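Long-range contact in muramidase (Trichobolus zukalii, PDB 6ZMV), which hydrolyses the glycan strands of bacterial peptidoglycan, as a fungal lysozyme of glycoside hydrolase family 25: residues L94-G99 with P131-G136. Numbering follows the deposited sequence.
With GOL (glycerol), chain E; GOL (glycerol), chain D.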
ATOM      1  N   LEU A  94      -2.215   3.452  -0.231  1.00  3.17           N
ATOM      2  CA  LEU A  94      -1.992   4.515  -1.208  1.00  3.26           C
ATOM      3  C   LEU A  94      -0.568   4.452  -1.718  1.00  3.39           C
ATOM      4  O   LEU A  94       0.363   4.642  -0.927  1.00  4.68           O
ATOM      5  CB  LEU A  94      -2.259   5.868  -0.572  1.00  3.73           C
ATOM      6  CG  LEU A  94      -2.015   7.076  -1.446  1.00  4.07           C
ATOM      7  CD1 LEU A  94      -2.836   7.094  -2.711  1.00  3.95           C
ATOM      8  CD2 LEU A  94      -2.210   8.342  -0.702  1.00  4.37           C
ATOM      9  N   ASP A  95      -0.377   4.120  -2.980  0.50  4.35           N
ATOM     10  CA  ASP A  95       0.951   3.886  -3.590  0.50  4.94           C
ATOM     11  C   ASP A  95       1.450   5.147  -4.294  0.50  5.08           C
ATOM     12  O   ASP A  95       0.981   5.464  -5.370  0.50  5.20           O
ATOM     13  CB  ASP A  95       0.861   2.709  -4.577  0.50  5.23           C
ATOM     14  CG  ASP A  95       2.100   2.500  -5.416  0.50  7.90           C
ATOM     15  OD1 ASP A  95       3.099   3.187  -5.151  0.50  8.27           O
ATOM     16  OD2 ASP A  95       2.055   1.686  -6.358  0.50 12.79           O
ATOM     17  N   MET A  96       2.393   5.845  -3.672  1.00  4.78           N
ATOM     18  CA  MET A  96       2.996   7.055  -4.252  1.00  5.35           C
ATOM     19  C   MET A  96       4.282   6.648  -4.978  1.00  6.40           C
ATOM     20  O   MET A  96       5.193   6.031  -4.416  1.00  8.78           O
ATOM     21  CB  MET A  96       3.298   8.080  -3.161  1.00  5.15           C
ATOM     22  CG  MET A  96       2.111   8.470  -2.325  1.00  5.98           C
ATOM     23  SD  MET A  96       0.595   8.883  -3.159  1.00  7.10           S
ATOM     24  CE  MET A  96       1.056  10.322  -4.115  1.00  7.22           C
ATOM     25  N   GLU A  97       4.354   7.000  -6.238  1.00  7.74           N
ATOM     26  CA  GLU A  97       5.395   6.536  -7.174  1.00 10.66           C
ATOM     27  C   GLU A  97       5.937   7.746  -7.927  1.00  9.32           C
ATOM     28  O   GLU A  97       5.171   8.736  -8.115  1.00  8.33           O
ATOM     29  CB  GLU A  97       4.765   5.641  -8.248  1.00 13.39           C
ATOM     30  CG  GLU A  97       4.171   4.349  -7.760  1.00 15.01           C
ATOM     31  CD  GLU A  97       5.202   3.270  -7.603  1.00 15.52           C
ATOM     32  OE1 GLU A  97       5.004   2.479  -6.668  1.00 15.52           O
ATOM     33  OE2 GLU A  97       6.205   3.229  -8.364  1.00 20.58           O
ATOM     34  N   TYR A  98       7.138   7.634  -8.442  1.00  9.75           N
ATOM     35  CA  TYR A  98       7.612   8.631  -9.405  1.00 10.77           C
ATOM     36  C   TYR A  98       6.654   8.687 -10.594  1.00 12.60           C
ATOM     37  O   TYR A  98       6.175   7.640 -11.052  1.00 15.90           O
ATOM     38  CB  TYR A  98       9.000   8.272  -9.842  1.00 13.38           C
ATOM     39  CG  TYR A  98      10.025   8.446  -8.758  1.00 12.51           C
ATOM     40  CD1 TYR A  98      10.585   9.673  -8.507  1.00 16.58           C
ATOM     41  CD2 TYR A  98      10.402   7.395  -7.957  1.00 20.83           C
ATOM     42  CE1 TYR A  98      11.484   9.875  -7.480  1.00 15.23           C
ATOM     43  CE2 TYR A  98      11.305   7.569  -6.927  1.00 20.22           C
ATOM     44  CZ  TYR A  98      11.869   8.801  -6.700  1.00 18.20           C
ATOM     45  OH  TYR A  98      12.808   8.928  -5.719  1.00 23.51           O
ATOM     46  N   GLY A  99       6.395   9.898 -11.085  1.00 13.10           N
ATOM     47  CA  GLY A  99       5.482  10.156 -12.217  1.00 20.27           C
ATOM     48  C   GLY A  99       6.060   9.678 -13.537  1.00 20.07           C
ATOM     49  O   GLY A  99       7.294   9.414 -13.616  1.00 22.90           O
ATOM     50  N   PRO A 131      -5.769   4.831   5.498  1.00  4.08           N
ATOM     51  CA  PRO A 131      -5.017   3.939   4.652  1.00  3.96           C
ATOM     52  C   PRO A 131      -3.564   3.915   5.090  1.00  3.47           C
ATOM     53  O   PRO A 131      -3.059   4.811   5.757  1.00  4.29           O
ATOM     54  CB  PRO A 131      -5.152   4.554   3.273  1.00  4.58           C
ATOM     55  CG  PRO A 131      -5.190   6.050   3.583  1.00  4.81           C
ATOM     56  CD  PRO A 131      -5.929   6.174   4.896  1.00  4.21           C
ATOM     57  N   MET A 132      -2.869   2.909   4.596  1.00  2.97           N
ATOM     58  CA  MET A 132      -1.390   2.911   4.620  1.00  3.68           C
ATOM     59  C   MET A 132      -0.889   3.794   3.471  1.00  3.39           C
ATOM     60  O   MET A 132      -1.580   3.916   2.436  1.00  4.32           O
ATOM     61  CB  MET A 132      -0.846   1.489   4.460  1.00  3.71           C
ATOM     62  CG  MET A 132      -1.516   0.494   5.396  1.00  4.82           C
ATOM     63  SD  MET A 132      -0.673  -1.047   5.652  1.00  5.92           S
ATOM     64  CE  MET A 132      -0.893  -1.758   4.024  1.00  5.65           C
ATOM     65  N   ILE A 133       0.296   4.354   3.631  1.00  3.82           N
ATOM     66  CA  ILE A 133       0.977   5.149   2.577  1.00  4.02           C
ATOM     67  C   ILE A 133       2.250   4.429   2.207  1.00  3.97           C
ATOM     68  O   ILE A 133       3.109   4.237   3.109  1.00  4.32           O
ATOM     69  CB  ILE A 133       1.228   6.584   2.997  1.00  4.12           C
ATOM     70  CG1 ILE A 133      -0.107   7.304   3.202  1.00  4.53           C
ATOM     71  CG2 ILE A 133       2.092   7.284   1.974  1.00  4.91           C
ATOM     72  CD1 ILE A 133       0.063   8.700   3.827  1.00  5.00           C
ATOM     73  N   TYR A 134       2.423   4.114   0.934  1.00  3.39           N
ATOM     74  CA  TYR A 134       3.655   3.550   0.371  1.00  2.88           C
ATOM     75  C   TYR A 134       4.454   4.657  -0.250  1.00  3.08           C
ATOM     76  O   TYR A 134       3.929   5.465  -1.044  1.00  3.86           O
ATOM     77  CB  TYR A 134       3.310   2.489  -0.683  1.00  3.58           C
ATOM     78  CG  TYR A 134       4.478   2.010  -1.500  1.00  4.00           C
ATOM     79  CD1 TYR A 134       4.907   2.720  -2.607  1.00  4.65           C
ATOM     80  CD2 TYR A 134       5.110   0.819  -1.217  1.00  3.96           C
ATOM     81  CE1 TYR A 134       5.954   2.252  -3.382  1.00  4.65           C
ATOM     82  CE2 TYR A 134       6.170   0.364  -1.978  1.00  4.71           C
ATOM     83  CZ  TYR A 134       6.602   1.076  -3.068  1.00  4.43           C
ATOM     84  OH  TYR A 134       7.617   0.602  -3.851  1.00  6.56           O
ATOM     85  N   THR A 135       5.732   4.676   0.056  1.00  3.68           N
ATOM     86  CA  THR A 135       6.666   5.636  -0.547  1.00  4.03           C
ATOM     87  C   THR A 135       8.076   5.120  -0.413  1.00  4.39           C
ATOM     88  O   THR A 135       8.406   4.380   0.534  1.00  4.96           O
ATOM     89  CB  THR A 135       6.526   7.036   0.116  1.00  5.10           C
ATOM     90  OG1 THR A 135       7.308   8.026  -0.553  1.00  5.34           O
ATOM     91  CG2 THR A 135       6.816   7.047   1.601  1.00  5.42           C
ATOM     92  N   GLY A 136       8.962   5.642  -1.246  1.00  5.25           N
ATOM     93  CA  GLY A 136      10.399   5.622  -0.962  1.00  6.70           C
ATOM     94  C   GLY A 136      10.797   6.858  -0.190  1.00  6.14           C
ATOM     95  O   GLY A 136      10.069   7.841  -0.165  1.00  6.31           O
TER
HETATM   96  C1  GOL E 303       8.889   6.095  -4.851  1.00 23.31           C
HETATM   97  O1  GOL E 303       7.854   6.353  -3.892  1.00 12.58           O
HETATM   98  C2  GOL E 303       8.960   4.657  -5.352  1.00 21.01           C
HETATM   99  O2  GOL E 303       9.833   4.605  -6.474  1.00 30.45           O
HETATM  100  C3  GOL E 303       9.454   3.628  -4.372  1.00 26.40           C
HETATM  101  O3  GOL E 303       9.378   2.328  -4.973  1.00 30.55           O
HETATM  102  C1  GOL D 302       3.362  -1.856  -4.592  1.00 28.10           C
HETATM  103  O1  GOL D 302       3.969  -2.054  -3.334  1.00 35.47           O
HETATM  104  C2  GOL D 302       4.255  -0.966  -5.400  1.00 23.80           C
HETATM  105  O2  GOL D 302       5.561  -1.537  -5.476  1.00 19.40           O
HETATM  106  C3  GOL D 302       3.734  -0.728  -6.785  1.00 23.12           C
HETATM  107  O3  GOL D 302       4.824  -0.390  -7.616  1.00 27.54           O
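Leu-94 and Asp-95 pair with Ile-133 and Tyr-134 as neighbouring parallel strands, joined by three backbone hydrogen bonds. Leu-94 N donates to Met-132 O (2.8 Å), Tyr-134 N to Leu-94 O (2.8 Å) and, past the last paired residue, Met-96 N to Tyr-134 O (3.1 Å), so the ladder runs one step into the loop. On the sheet face of Asp-95, the Tyr-134 ring lies alongside the carboxylate; its CG, anti to the backbone N (chi1 170°), carries the ring out beside Asp-95 and on to Glu-97. In the conformer described, the Asp-95 carboxylate stands 78° from the ring plane and brings OD1 to 3.2 Å from Tyr-134 CD1, while Glu-97, bent back at chi2, sets OE1 3.4 Å from Tyr-134 CE1, its carboxylate nearly parallel to the ring.

Two glycerols, probably from the crystallisation liquor, occupy this acidic cleft. One gives its O3 to Tyr-134 OH (2.7 Å) and links Met-96 O to Gly-136 N through O1; the other lies over a ring face and donates to Glu-97 OE1. A leucine in place of Tyr-134 would probably leave Gln-179, the hydroxyl's protein partner, without that mate and the two carboxylates without their flat neighbour.

On the reverse face, Leu-94 packs on Ile-116 and Phe-119 of helix 109-127, the crossover of this right-handed beta-alpha-beta unit. Strand 55-61 flanks 93-95 and strand 156-159 flanks 132-136, placing the acidic cluster at the C-terminal strand ends of the barrel-like fold, consistent with the Asp-X-Glu pair of the GH25 active site.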